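Local coordinates for putative O-acetylhomoserine (Thiol)-lyase (Campylobacter jejuni, PDB 4OC9), which probably uses pyridoxal 5'-phosphate to transfer the aminocarboxypropyl group of O-acetylhomoserine to a sulfur nucleophile, as O-acetylhomoserine sulfhydrylases do, at residues S153-P157 against Q158-A162; L286-L289 against A290-E294; I376-P379 against A380-T383; I415-L418 against K419-I422; N328-K331 against K332-K336. All blocks are in the same frame, centred on the assembly; numbering follows the deposited sequence.

Interaction 1 (S153-P157 against Q158-A162)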
loop_
_atom_site.group_PDB
_atom_site.type_symbol
_atom_site.label_atom_id
_atom_site.label_comp_id
_atom_site.label_asym_id
_atom_site.label_seq_id
_atom_site.Cartn_x
_atom_site.Cartn_y
_atom_site.Cartn_z
ATOM N N SER D 153 -30.626 0.914 -10.263
ATOM C CA SER D 153 -31.300 2.190 -10.164
ATOM C C SER D 153 -31.156 2.973 -11.475
ATOM O O SER D 153 -32.099 3.596 -11.948
ATOM C CB SER D 153 -30.749 3.005 -8.984
ATOM O OG SER D 153 -29.361 3.312 -9.106
ATOM N N LEU D 154 -29.968 2.913 -12.045
ATOM C CA LEU D 154 -29.608 3.591 -13.292
ATOM C C LEU D 154 -28.792 2.516 -13.966
ATOM O O LEU D 154 -27.668 2.233 -13.562
ATOM C CB LEU D 154 -28.824 4.833 -12.925
ATOM C CG LEU D 154 -28.328 5.696 -14.034
ATOM C CD1 LEU D 154 -29.489 6.087 -14.913
ATOM C CD2 LEU D 154 -27.654 6.926 -13.423
ATOM N N SER D 155 -29.363 1.902 -14.984
ATOM C CA SER D 155 -28.703 0.755 -15.644
ATOM C C SER D 155 -27.506 0.992 -16.515
ATOM O O SER D 155 -27.358 2.044 -17.095
ATOM C CB SER D 155 -29.688 -0.063 -16.482
ATOM O OG SER D 155 -30.098 0.635 -17.637
ATOM N N ASN D 156 -26.699 -0.064 -16.598
ATOM C CA ASN D 156 -25.470 -0.120 -17.358
ATOM C C ASN D 156 -25.607 -1.138 -18.486
ATOM O O ASN D 156 -25.620 -2.325 -18.219
ATOM C CB ASN D 156 -24.353 -0.484 -16.397
ATOM C CG ASN D 156 -22.985 -0.559 -17.062
ATOM O OD1 ASN D 156 -22.879 -0.684 -18.263
ATOM N ND2 ASN D 156 -21.940 -0.582 -16.249
ATOM N N PRO D 157 -25.492 -0.713 -19.747
ATOM C CA PRO D 157 -25.208 0.576 -20.354
ATOM C C PRO D 157 -26.357 1.359 -20.924
ATOM O O PRO D 157 -26.095 2.380 -21.589
ATOM C CB PRO D 157 -24.382 0.157 -21.562
ATOM C CG PRO D 157 -25.151 -1.010 -22.046
ATOM C CD PRO D 157 -25.669 -1.722 -20.799
ATOM N N GLN D 158 -27.589 0.880 -20.750
ATOM C CA GLN D 158 -28.739 1.635 -21.310
ATOM C C GLN D 158 -29.089 2.941 -20.575
ATOM O O GLN D 158 -29.713 3.804 -21.139
ATOM C CB GLN D 158 -30.020 0.876 -21.632
ATOM C CG GLN D 158 -30.841 1.698 -22.615
ATOM C CD GLN D 158 -32.212 1.130 -22.871
ATOM O OE1 GLN D 158 -32.514 0.014 -22.449
ATOM N NE2 GLN D 158 -33.049 1.882 -23.571
ATOM N N ILE D 159 -28.657 3.083 -19.336
ATOM C CA ILE D 159 -28.954 4.262 -18.539
ATOM C C ILE D 159 -30.477 4.241 -18.333
ATOM O O ILE D 159 -31.162 5.231 -18.452
ATOM C CB ILE D 159 -28.480 5.585 -19.152
ATOM C CG1 ILE D 159 -26.995 5.575 -19.550
ATOM C CG2 ILE D 159 -28.622 6.717 -18.169
ATOM C CD1 ILE D 159 -26.687 4.770 -20.776
ATOM N N ALA D 160 -31.012 3.050 -18.069
ATOM C CA ALA D 160 -32.432 2.902 -17.851
ATOM C C ALA D 160 -32.735 3.094 -16.378
ATOM O O ALA D 160 -32.121 2.466 -15.512
ATOM C CB ALA D 160 -32.887 1.535 -18.291
ATOM N N ILE D 161 -33.703 3.950 -16.100
ATOM C CA ILE D 161 -34.106 4.238 -14.740
ATOM C C ILE D 161 -35.313 3.426 -14.318
ATOM O O ILE D 161 -36.371 3.446 -14.959
ATOM C CB ILE D 161 -34.417 5.716 -14.555
ATOM C CG1 ILE D 161 -33.189 6.539 -14.913
ATOM C CG2 ILE D 161 -34.829 5.975 -13.116
ATOM C CD1 ILE D 161 -33.361 8.043 -14.794
ATOM N N ALA D 162 -35.161 2.765 -13.185
ATOM C CA ALA D 162 -36.221 1.934 -12.625
ATOM C C ALA D 162 -37.200 2.759 -11.800
ATOM O O ALA D 162 -36.788 3.653 -11.046
ATOM C CB ALA D 162 -35.603 0.850 -11.747
HETATM O O HOH W 1 -34.144 3.523 -10.039
#
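Leu154 and Ile161 form the single antiparallel bridge of a tight chain reversal, the two arms 153-157 and 158-162 running in nearly opposite directions. A cis peptide bond precedes Pro157 at the bend, a geometry that proline tolerates better than other residues. On the return, Ile159 takes left-handed backbone angles, unusual for a beta-branched residue, and its N gives a bent hydrogen bond of 2.8 Å to Ser155 O, entering from above the carbonyl plane. Ser155 grips Ala160 twice: Ser155 N donates to Ala160 O at 2.9 Å, and Ser155 OG accepts from Ala160 N at 2.6 Å. The first torsion (chi1 71°) holds OG between its own N and carbonyl carbon and so turns it across to the returning arm. Serine suits the place because its short hydroxyl does there the work of a backbone carbonyl, and the small Ala160 lets it come close. On the apolar side of the reversal Leu154 and Ile159 lie side by side, with Leu154 CD1 3.4 Å from Ile159 CG2, while Ile161 CG1 is 3.7 Å from the same Leu154 CD1. Farther along, Ala162 N makes a weak bond to Ser153 O, and a water donates to both Ser153 O and Ala162 O. The loop leads from strand 146-152 to helix 164-174; Ser153 OG binds Asn182, and Asn156 packs on Arg403. With backbone amides, a hydroxyl and a water sharing the buried polar work, the bend should be held rather rigidly although neither arm is a regular strand.

Interaction 2 (L286-L289 against A290-E294)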
loop_
_atom_site.group_PDB
_atom_site.type_symbol
_atom_site.label_atom_id
_atom_site.label_comp_id
_atom_site.label_asym_id
_atom_site.label_seq_id
_atom_site.Cartn_x
_atom_site.Cartn_y
_atom_site.Cartn_z
ATOM N N LEU D 286 -14.466 7.720 -1.084
ATOM C CA LEU D 286 -15.770 8.070 -0.563
ATOM C C LEU D 286 -15.792 9.515 -0.093
ATOM O O LEU D 286 -16.768 10.231 -0.270
ATOM C CB LEU D 286 -16.183 7.136 0.569
ATOM C CG LEU D 286 -17.576 7.428 1.152
ATOM C CD1 LEU D 286 -18.640 7.359 0.076
ATOM C CD2 LEU D 286 -17.888 6.417 2.256
ATOM N N GLU D 287 -14.719 9.929 0.539
ATOM C CA GLU D 287 -14.602 11.313 1.028
ATOM C C GLU D 287 -14.836 12.390 -0.026
ATOM O O GLU D 287 -15.415 13.413 0.259
ATOM C CB GLU D 287 -13.218 11.603 1.663
ATOM C CG GLU D 287 -12.878 10.895 2.990
ATOM C CD GLU D 287 -11.637 11.487 3.657
ATOM O OE1 GLU D 287 -10.918 12.257 2.984
ATOM O OE2 GLU D 287 -11.339 11.163 4.848
ATOM N N THR D 288 -14.361 12.147 -1.234
ATOM C CA THR D 288 -14.481 13.108 -2.314
ATOM C C THR D 288 -15.533 12.844 -3.362
ATOM O O THR D 288 -15.641 13.578 -4.327
ATOM C CB THR D 288 -13.143 13.125 -3.102
ATOM O OG1 THR D 288 -12.890 11.828 -3.637
ATOM C CG2 THR D 288 -11.925 13.532 -2.203
ATOM N N LEU D 289 -16.268 11.761 -3.219
ATOM C CA LEU D 289 -17.272 11.414 -4.203
ATOM C C LEU D 289 -18.294 12.508 -4.453
ATOM O O LEU D 289 -18.694 12.735 -5.594
ATOM C CB LEU D 289 -17.962 10.106 -3.791
ATOM C CG LEU D 289 -19.061 9.586 -4.693
ATOM C CD1 LEU D 289 -18.612 9.434 -6.133
ATOM C CD2 LEU D 289 -19.563 8.255 -4.178
ATOM N N ALA D 290 -18.717 13.199 -3.406
ATOM C CA ALA D 290 -19.719 14.245 -3.583
ATOM C C ALA D 290 -19.274 15.319 -4.553
ATOM O O ALA D 290 -20.053 15.748 -5.412
ATOM C CB ALA D 290 -20.107 14.863 -2.260
ATOM N N VAL D 291 -18.044 15.778 -4.432
ATOM C CA VAL D 291 -17.579 16.813 -5.362
ATOM C C VAL D 291 -17.328 16.207 -6.755
ATOM O O VAL D 291 -17.724 16.773 -7.776
ATOM C CB VAL D 291 -16.346 17.595 -4.859
ATOM C CG1 VAL D 291 -16.675 18.316 -3.563
ATOM C CG2 VAL D 291 -15.157 16.700 -4.649
ATOM N N ARG D 292 -16.707 15.044 -6.801
ATOM C CA ARG D 292 -16.435 14.389 -8.072
ATOM C C ARG D 292 -17.657 14.037 -8.920
ATOM O O ARG D 292 -17.671 14.337 -10.111
ATOM C CB ARG D 292 -15.624 13.103 -7.878
ATOM C CG ARG D 292 -14.244 13.370 -7.352
ATOM C CD ARG D 292 -13.373 12.127 -7.192
ATOM N NE ARG D 292 -13.845 11.175 -6.210
ATOM C CZ ARG D 292 -14.598 10.109 -6.462
ATOM N NH1 ARG D 292 -15.007 9.817 -7.688
ATOM N NH2 ARG D 292 -14.943 9.312 -5.468
ATOM N N ILE D 293 -18.674 13.426 -8.322
ATOM C CA ILE D 293 -19.840 13.030 -9.088
ATOM C C ILE D 293 -20.531 14.217 -9.768
ATOM O O ILE D 293 -21.136 14.062 -10.818
ATOM C CB ILE D 293 -20.824 12.203 -8.238
ATOM C CG1 ILE D 293 -21.742 11.378 -9.123
ATOM C CG2 ILE D 293 -21.545 13.062 -7.216
ATOM C CD1 ILE D 293 -21.013 10.334 -9.961
ATOM N N GLU D 294 -20.475 15.392 -9.163
ATOM C CA GLU D 294 -21.080 16.574 -9.779
ATOM C C GLU D 294 -20.329 16.958 -11.057
ATOM O O GLU D 294 -20.962 17.277 -12.060
ATOM C CB GLU D 294 -21.172 17.761 -8.812
ATOM C CG GLU D 294 -22.097 17.459 -7.624
ATOM C CD GLU D 294 -22.424 18.668 -6.743
ATOM O OE1 GLU D 294 -21.945 19.783 -7.039
ATOM O OE2 GLU D 294 -23.217 18.493 -5.785
HETATM O O HOH W 2 -18.434 12.559 -0.604
#
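Thr288 and Arg292 stand one turn apart on the long helix 276-309, at a kink where the amides of Ala290 and Val291 lack their bonds to the preceding turn. A water fills part of the break: it accepts from Ala290 N, 2.9 Å away, and lies within bonding distance of Leu286 O. Regular bonding resumes with Arg292 N to Thr288 O at 3.1 Å and Ile293 N to Leu289 O at 2.8 Å. Arg292 then bends back over this turn (chi3 -64°), so that NE points at Thr288 OG1 in an almost straight bond of 2.8 Å lying in the guanidinium plane. Leu289 CA lies over one face of that group, 3.4 Å from Arg292 NH2, and Leu289 CD1 also meets the guanidinium. Thr288 OG1 is bonded as well to Gly285 O, which Arg292 NH2 shares. Arg292 NH1 reaches the carbonyl of Tyr207, which directly follows Lys206, the lysine that carries the cofactor, and the neighbouring Glu287 forms a salt bridge to Lys373 of a second subunit. Arginine, with donors in several directions, can thus satisfy a buried hydroxyl and two carbonyls at once, which fixes its rotation beside the subunit interface.

Interaction 3 (I376-P379 against A380-T383)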
loop_
_atom_site.group_PDB
_atom_site.type_symbol
_atom_site.label_atom_id
_atom_site.label_comp_id
_atom_site.label_asym_id
_atom_site.label_seq_id
_atom_site.Cartn_x
_atom_site.Cartn_y
_atom_site.Cartn_z
ATOM N N ILE D 376 -13.965 4.654 -23.079
ATOM C CA ILE D 376 -14.850 4.291 -24.187
ATOM C C ILE D 376 -14.792 2.823 -24.498
ATOM O O ILE D 376 -13.765 2.204 -24.327
ATOM C CB ILE D 376 -14.502 5.123 -25.444
ATOM C CG1 ILE D 376 -15.444 4.774 -26.606
ATOM C CG2 ILE D 376 -13.062 4.915 -25.869
ATOM C CD1 ILE D 376 -15.356 5.701 -27.812
ATOM N N ILE D 377 -15.909 2.288 -24.949
ATOM C CA ILE D 377 -16.033 0.896 -25.324
ATOM C C ILE D 377 -17.242 0.619 -26.226
ATOM O O ILE D 377 -18.173 1.399 -26.273
ATOM C CB ILE D 377 -16.198 0.020 -24.099
ATOM C CG1 ILE D 377 -15.685 -1.395 -24.518
ATOM C CG2 ILE D 377 -17.646 0.221 -23.535
ATOM C CD1 ILE D 377 -15.072 -2.112 -23.363
ATOM N N HIS D 378 -17.177 -0.493 -26.963
ATOM C CA HIS D 378 -18.239 -0.974 -27.878
ATOM C C HIS D 378 -18.831 -2.258 -27.264
ATOM O O HIS D 378 -18.327 -3.349 -27.531
ATOM C CB HIS D 378 -17.633 -1.327 -29.226
ATOM C CG HIS D 378 -18.634 -1.813 -30.222
ATOM N ND1 HIS D 378 -19.113 -3.104 -30.230
ATOM C CD2 HIS D 378 -19.214 -1.183 -31.275
ATOM C CE1 HIS D 378 -19.961 -3.247 -31.234
ATOM N NE2 HIS D 378 -20.047 -2.093 -31.880
ATOM N N PRO D 379 -19.897 -2.141 -26.456
ATOM C CA PRO D 379 -20.564 -3.261 -25.744
ATOM C C PRO D 379 -20.908 -4.573 -26.442
ATOM O O PRO D 379 -20.699 -5.653 -25.868
ATOM C CB PRO D 379 -21.867 -2.628 -25.244
ATOM C CG PRO D 379 -21.523 -1.203 -25.077
ATOM C CD PRO D 379 -20.601 -0.874 -26.219
ATOM N N ALA D 380 -21.473 -4.523 -27.632
ATOM C CA ALA D 380 -21.824 -5.776 -28.304
ATOM C C ALA D 380 -20.672 -6.819 -28.339
ATOM O O ALA D 380 -20.860 -7.959 -27.920
ATOM C CB ALA D 380 -22.336 -5.489 -29.708
ATOM N N SER D 381 -19.481 -6.400 -28.787
ATOM C CA SER D 381 -18.311 -7.288 -28.891
ATOM C C SER D 381 -17.430 -7.305 -27.635
ATOM O O SER D 381 -16.285 -7.826 -27.640
ATOM C CB SER D 381 -17.427 -6.776 -30.039
ATOM O OG SER D 381 -16.869 -5.484 -29.758
ATOM N N THR D 382 -17.961 -6.790 -26.537
ATOM C CA THR D 382 -17.163 -6.695 -25.362
ATOM C C THR D 382 -17.900 -6.956 -24.028
ATOM O O THR D 382 -18.027 -8.120 -23.622
ATOM C CB THR D 382 -16.481 -5.282 -25.429
ATOM O OG1 THR D 382 -15.713 -5.133 -26.641
ATOM C CG2 THR D 382 -15.567 -5.068 -24.313
ATOM N N THR D 383 -18.385 -5.910 -23.354
ATOM C CA THR D 383 -19.075 -6.037 -22.036
ATOM C C THR D 383 -20.348 -6.875 -22.048
ATOM O O THR D 383 -20.720 -7.483 -21.049
ATOM C CB THR D 383 -19.431 -4.656 -21.430
ATOM O OG1 THR D 383 -20.347 -3.955 -22.296
ATOM C CG2 THR D 383 -18.161 -3.814 -21.193
#
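Pro379 and Thr382 join at the firm end of this contact, where the chain leaves strand 375-377 and turns at once. Pro379 O accepts from Thr382 N at 3.0 Å, the donor standing well above the carbonyl plane, and the backbone angles of Ala380 and Ser381 between them are close to those of a type I beta turn. Proline suits its place as the second residue of the preceding, weakly closed turn 378-381, where its restricted phi fits. Thr383 lies alongside that ring, pointing the same way, its OG1 3.6 Å from Pro379 CB. Ile377, buried against Arg403 and Ala367, directs its side chain at the methyl of Thr382; its CD1 comes too near that methyl for its modelled position to be trusted.

The other side is held more slackly. His378 ND1 and Ser381 OG are 3.3 Å apart in a weak hydrogen bond of undecided direction, Ser381 N makes a long, weak bond of 3.5 Å to His378 O, and Ala380 CB rests obliquely against the imidazole, 3.6 Å from CE1. Ala380 and Ser381 are partly exposed, and Ser381 packs on Ala42 of the third subunit. With CG opposite its own N (chi1 -180°), the His378 ring lies beside the turn, ND1 facing Ser381; NE2 bonds Lys399 O, and Tyr350 meets the ring at about a right angle. The stronger polar anchor of the histidine therefore lies outside the turn, so Ser381 supplies a secondary tie, while the bond from Thr382 N to Pro379 O sets the shape of the bend.

Interaction 4 (I415-L418 against K419-I422)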
loop_
_atom_site.group_PDB
_atom_site.type_symbol
_atom_site.label_atom_id
_atom_site.label_comp_id
_atom_site.label_asym_id
_atom_site.label_seq_id
_atom_site.Cartn_x
_atom_site.Cartn_y
_atom_site.Cartn_z
ATOM N N ILE D 415 -15.024 17.133 -25.684
ATOM C CA ILE D 415 -15.886 17.337 -26.852
ATOM C C ILE D 415 -15.029 17.354 -28.091
ATOM O O ILE D 415 -15.336 16.692 -29.059
ATOM C CB ILE D 415 -16.694 18.612 -26.694
ATOM C CG1 ILE D 415 -17.794 18.378 -25.653
ATOM C CG2 ILE D 415 -17.353 18.968 -28.010
ATOM C CD1 ILE D 415 -18.592 19.605 -25.281
ATOM N N ALA D 416 -13.914 18.075 -28.038
ATOM C CA ALA D 416 -13.009 18.136 -29.177
ATOM C C ALA D 416 -12.453 16.749 -29.554
ATOM O O ALA D 416 -12.287 16.446 -30.734
ATOM C CB ALA D 416 -11.852 19.089 -28.898
ATOM N N ASP D 417 -12.128 15.933 -28.561
ATOM C CA ASP D 417 -11.580 14.602 -28.828
ATOM C C ASP D 417 -12.677 13.763 -29.514
ATOM O O ASP D 417 -12.409 13.042 -30.473
ATOM C CB ASP D 417 -11.113 13.947 -27.520
ATOM C CG ASP D 417 -10.464 12.594 -27.739
ATOM O OD1 ASP D 417 -9.664 12.434 -28.690
ATOM O OD2 ASP D 417 -10.729 11.664 -26.939
ATOM N N LEU D 418 -13.899 13.817 -29.000
ATOM C CA LEU D 418 -15.013 13.051 -29.612
ATOM C C LEU D 418 -15.354 13.575 -30.971
ATOM O O LEU D 418 -15.661 12.826 -31.880
ATOM C CB LEU D 418 -16.257 13.130 -28.793
ATOM C CG LEU D 418 -16.303 12.379 -27.511
ATOM C CD1 LEU D 418 -17.570 12.731 -26.778
ATOM C CD2 LEU D 418 -16.252 10.885 -27.807
ATOM N N LYS D 419 -15.244 14.883 -31.125
ATOM C CA LYS D 419 -15.554 15.471 -32.389
ATOM C C LYS D 419 -14.643 14.922 -33.479
ATOM O O LYS D 419 -15.115 14.506 -34.537
ATOM C CB LYS D 419 -15.401 16.993 -32.334
ATOM C CG LYS D 419 -15.875 17.720 -33.584
ATOM C CD LYS D 419 -15.691 19.223 -33.450
ATOM C CE LYS D 419 -16.453 20.008 -34.503
ATOM N NZ LYS D 419 -16.078 19.745 -35.906
ATOM N N GLN D 420 -13.346 14.977 -33.250
ATOM C CA GLN D 420 -12.406 14.510 -34.283
ATOM C C GLN D 420 -12.577 13.022 -34.556
ATOM O O GLN D 420 -12.439 12.587 -35.697
ATOM C CB GLN D 420 -10.945 14.963 -33.992
ATOM C CG GLN D 420 -10.276 14.389 -32.742
ATOM C CD GLN D 420 -9.835 12.937 -32.888
ATOM O OE1 GLN D 420 -9.404 12.512 -33.961
ATOM N NE2 GLN D 420 -9.851 12.201 -31.789
ATOM N N ALA D 421 -12.911 12.248 -33.533
ATOM C CA ALA D 421 -13.078 10.802 -33.722
ATOM C C ALA D 421 -14.323 10.509 -34.548
ATOM O O ALA D 421 -14.294 9.725 -35.504
ATOM C CB ALA D 421 -13.133 10.109 -32.396
ATOM N N ILE D 422 -15.400 11.169 -34.198
ATOM C CA ILE D 422 -16.663 11.021 -34.918
ATOM C C ILE D 422 -16.626 11.462 -36.373
ATOM O O ILE D 422 -17.188 10.809 -37.236
ATOM C CB ILE D 422 -17.706 11.892 -34.227
ATOM C CG1 ILE D 422 -18.056 11.307 -32.855
ATOM C CG2 ILE D 422 -18.941 12.046 -35.075
ATOM C CD1 ILE D 422 -18.907 12.265 -32.039
#
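Gln420 folds back along helix 411-422 onto Asp417, one turn earlier. Its first torsion sets CG between the backbone N and the carbonyl carbon (chi1 65°), and a second bend in the same sense (chi2 75°) returns the amide to the helix wall. NE2 thereby lies 3.1 Å from Asp417 OD1, which it meets from above the carboxylate plane, and makes a weak bond of 3.0 Å to Asp417 O; that carbonyl also accepts the regular bond from Ala421 N. The two side chains lie side by side, pointing the same way; with CG opposite its N (chi1 -177°), Asp417 reaches that side and accepts from the amides of Gln361, Leu362 and Phe363, while Gln420 NE2 has a further acceptor in Lys359 O. Aspartate suits this junction because its two carboxylate oxygens can accept from several N-H groups. The apolar contact is Ile422 CD1 at 4.3 Å from Leu418 CB; Ile422 CG1 lies by the backbone carbonyl of Leu418. Lys419 stays extended until its last torsion, which turns NZ to a salt bridge with Glu423. Exposed Ala416 and Lys419 on one flank and Leu418 and Ile422 packed on helix 276-309 on another are typical of an amphipathic helix, here the last of the chain.

Interaction 5 (N328-K331 against K332-K336); sequences NLFK and KYFDK
Three successive backbone bonds close the last turn of helix 327-333: Lys332 N to Asn328 O, Tyr333 N to Leu329 O and Phe334 N to Phe330 O, the last of them 2.9 Å long. This is a helix C-terminus, since Phe334 is the first residue to leave helical backbone angles. Its side chain nevertheless turns back toward the helix and meets Phe330, and the two rings approach obliquely, centroids 5.2 Å apart and planes at 41°. Phe330 CD1 lies over a face of the Phe334 ring, 3.6 Å from CG, while its CE1 touches Phe334 CB at 3.6 Å. The first torsion of Phe330, with CG opposite the backbone N (chi1 165°), tilts that ring along the helix toward its end and so brings it to the later residue. Two flat, apolar groups suit this buried flank, where they bury carbon and need no polar partner. Lys331 and Lys332, by contrast, are exposed: Lys331 NZ bonds Asn337, and the long chain of Lys332 stays extended, making at most long, weak ion pairs with Asp163 and Glu165. A water joins Lys331 O to Asp335 OD1 just beyond the last turn. Tyr333 mixes both characters, its OH bonded to Asp163 and to Glu165 N while its ring runs beside Leu329 and meets His195 edge-to-face. Tyrosine fits here because an apolar ring can carry a hydroxyl to polar partners beyond the helix. Leu329 CD2 lies 4.0 Å from Tyr333 CE2, and the ring edge, through Tyr333 CD2, comes 3.4 Å from Leu329 O.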
loop_
_atom_site.group_PDB
_atom_site.type_symbol
_atom_site.label_atom_id
_atom_site.label_comp_id
_atom_site.label_asym_id
_atom_site.label_seq_id
_atom_site.Cartn_x
_atom_site.Cartn_y
_atom_site.Cartn_z
ATOM N N ASN D 328 -38.695 11.667 -17.263
ATOM C CA ASN D 328 -39.661 11.886 -16.164
ATOM C C ASN D 328 -39.275 11.127 -14.891
ATOM O O ASN D 328 -39.393 11.650 -13.790
ATOM C CB ASN D 328 -41.080 11.523 -16.580
ATOM C CG ASN D 328 -41.673 12.527 -17.536
ATOM O OD1 ASN D 328 -41.256 13.687 -17.582
ATOM N ND2 ASN D 328 -42.681 12.101 -18.283
ATOM N N LEU D 329 -38.823 9.888 -15.053
ATOM C CA LEU D 329 -38.369 9.090 -13.909
ATOM C C LEU D 329 -37.122 9.780 -13.309
ATOM O O LEU D 329 -36.921 9.761 -12.093
ATOM C CB LEU D 329 -38.068 7.653 -14.323
ATOM C CG LEU D 329 -39.333 6.869 -14.669
ATOM C CD1 LEU D 329 -39.078 5.551 -15.364
ATOM C CD2 LEU D 329 -40.112 6.650 -13.378
ATOM N N PHE D 330 -36.296 10.374 -14.167
ATOM C CA PHE D 330 -35.110 11.069 -13.710
ATOM C C PHE D 330 -35.516 12.224 -12.817
ATOM O O PHE D 330 -35.027 12.355 -11.704
ATOM C CB PHE D 330 -34.273 11.554 -14.900
ATOM C CG PHE D 330 -33.233 12.565 -14.527
ATOM C CD1 PHE D 330 -32.150 12.222 -13.761
ATOM C CD2 PHE D 330 -33.304 13.852 -15.027
ATOM C CE1 PHE D 330 -31.171 13.165 -13.443
ATOM C CE2 PHE D 330 -32.317 14.793 -14.744
ATOM C CZ PHE D 330 -31.256 14.448 -13.953
ATOM N N LYS D 331 -36.408 13.067 -13.323
ATOM C CA LYS D 331 -36.889 14.215 -12.551
ATOM C C LYS D 331 -37.571 13.770 -11.261
ATOM O O LYS D 331 -37.527 14.454 -10.259
ATOM C CB LYS D 331 -37.871 15.071 -13.373
ATOM C CG LYS D 331 -37.274 15.807 -14.575
ATOM C CD LYS D 331 -36.229 16.827 -14.136
ATOM C CE LYS D 331 -35.665 17.596 -15.316
ATOM N NZ LYS D 331 -34.710 18.653 -14.929
ATOM N N LYS D 332 -38.217 12.621 -11.289
ATOM C CA LYS D 332 -38.917 12.123 -10.108
ATOM C C LYS D 332 -38.012 11.615 -8.986
ATOM O O LYS D 332 -38.246 11.906 -7.822
ATOM C CB LYS D 332 -39.869 11.005 -10.499
ATOM C CG LYS D 332 -40.683 10.487 -9.338
ATOM C CD LYS D 332 -41.585 9.339 -9.757
ATOM C CE LYS D 332 -42.375 8.809 -8.570
ATOM N NZ LYS D 332 -43.183 7.611 -8.929
ATOM N N TYR D 333 -36.985 10.872 -9.346
ATOM C CA TYR D 333 -36.079 10.316 -8.343
ATOM C C TYR D 333 -34.735 11.005 -8.073
ATOM O O TYR D 333 -34.148 10.779 -7.013
ATOM C CB TYR D 333 -35.811 8.875 -8.661
ATOM C CG TYR D 333 -37.024 8.004 -8.553
ATOM C CD1 TYR D 333 -37.461 7.568 -7.317
ATOM C CD2 TYR D 333 -37.689 7.546 -9.679
ATOM C CE1 TYR D 333 -38.570 6.759 -7.197
ATOM C CE2 TYR D 333 -38.781 6.730 -9.565
ATOM C CZ TYR D 333 -39.219 6.329 -8.314
ATOM O OH TYR D 333 -40.325 5.480 -8.204
ATOM N N PHE D 334 -34.250 11.847 -8.978
ATOM C CA PHE D 334 -32.931 12.536 -8.789
ATOM C C PHE D 334 -33.088 13.991 -8.318
ATOM O O PHE D 334 -33.316 14.887 -9.130
ATOM C CB PHE D 334 -32.132 12.434 -10.080
ATOM C CG PHE D 334 -31.684 11.044 -10.409
ATOM C CD1 PHE D 334 -32.582 10.097 -10.863
ATOM C CD2 PHE D 334 -30.358 10.705 -10.349
ATOM C CE1 PHE D 334 -32.172 8.825 -11.194
ATOM C CE2 PHE D 334 -29.938 9.429 -10.689
ATOM C CZ PHE D 334 -30.850 8.484 -11.110
ATOM N N ASP D 335 -32.973 14.200 -7.004
ATOM C CA ASP D 335 -33.153 15.519 -6.400
ATOM C C ASP D 335 -32.182 16.632 -6.812
ATOM O O ASP D 335 -32.603 17.793 -6.911
ATOM C CB ASP D 335 -33.238 15.404 -4.879
ATOM C CG ASP D 335 -34.469 14.610 -4.402
ATOM O OD1 ASP D 335 -35.339 14.249 -5.225
ATOM O OD2 ASP D 335 -34.566 14.361 -3.168
ATOM N N LYS D 336 -30.908 16.296 -7.025
ATOM C CA LYS D 336 -29.891 17.291 -7.419
ATOM C C LYS D 336 -29.701 17.594 -8.931
ATOM O O LYS D 336 -28.795 18.313 -9.387
ATOM C CB LYS D 336 -28.544 16.893 -6.832
ATOM C CG LYS D 336 -28.406 17.112 -5.336
ATOM C CD LYS D 336 -26.995 16.784 -4.875
ATOM C CE LYS D 336 -26.644 17.122 -3.386
ATOM N NZ LYS D 336 -27.621 16.751 -2.313
HETATM O O HOH W 3 -36.154 15.269 -7.410
#

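In the fold
Interactions 1 and 5 are the closest pair, with centres about 13 Å apart, and pack directly: Ile161 CD1 lies 3.6 Å from Phe330 CB and 3.9 Å from Phe334 CE1, so the loop after strand 146-152 rests on the end of helix 327-333. Interaction 2 barely meets interaction 5, through Glu294 and Lys336, and connects to the cofactor site through Arg292, bonded to Tyr207 O, directly after cofactor-bearing Lys206. Interaction 3 approaches interaction 1 and interaction 4 to about 5 Å between nearest atoms without touching either. Arg403 relates interactions 1 and 3, since Pro157 and Ile377 both pack on it. Interactions 2 and 4 are linked through helix 276-309, their centres about 27 Å apart.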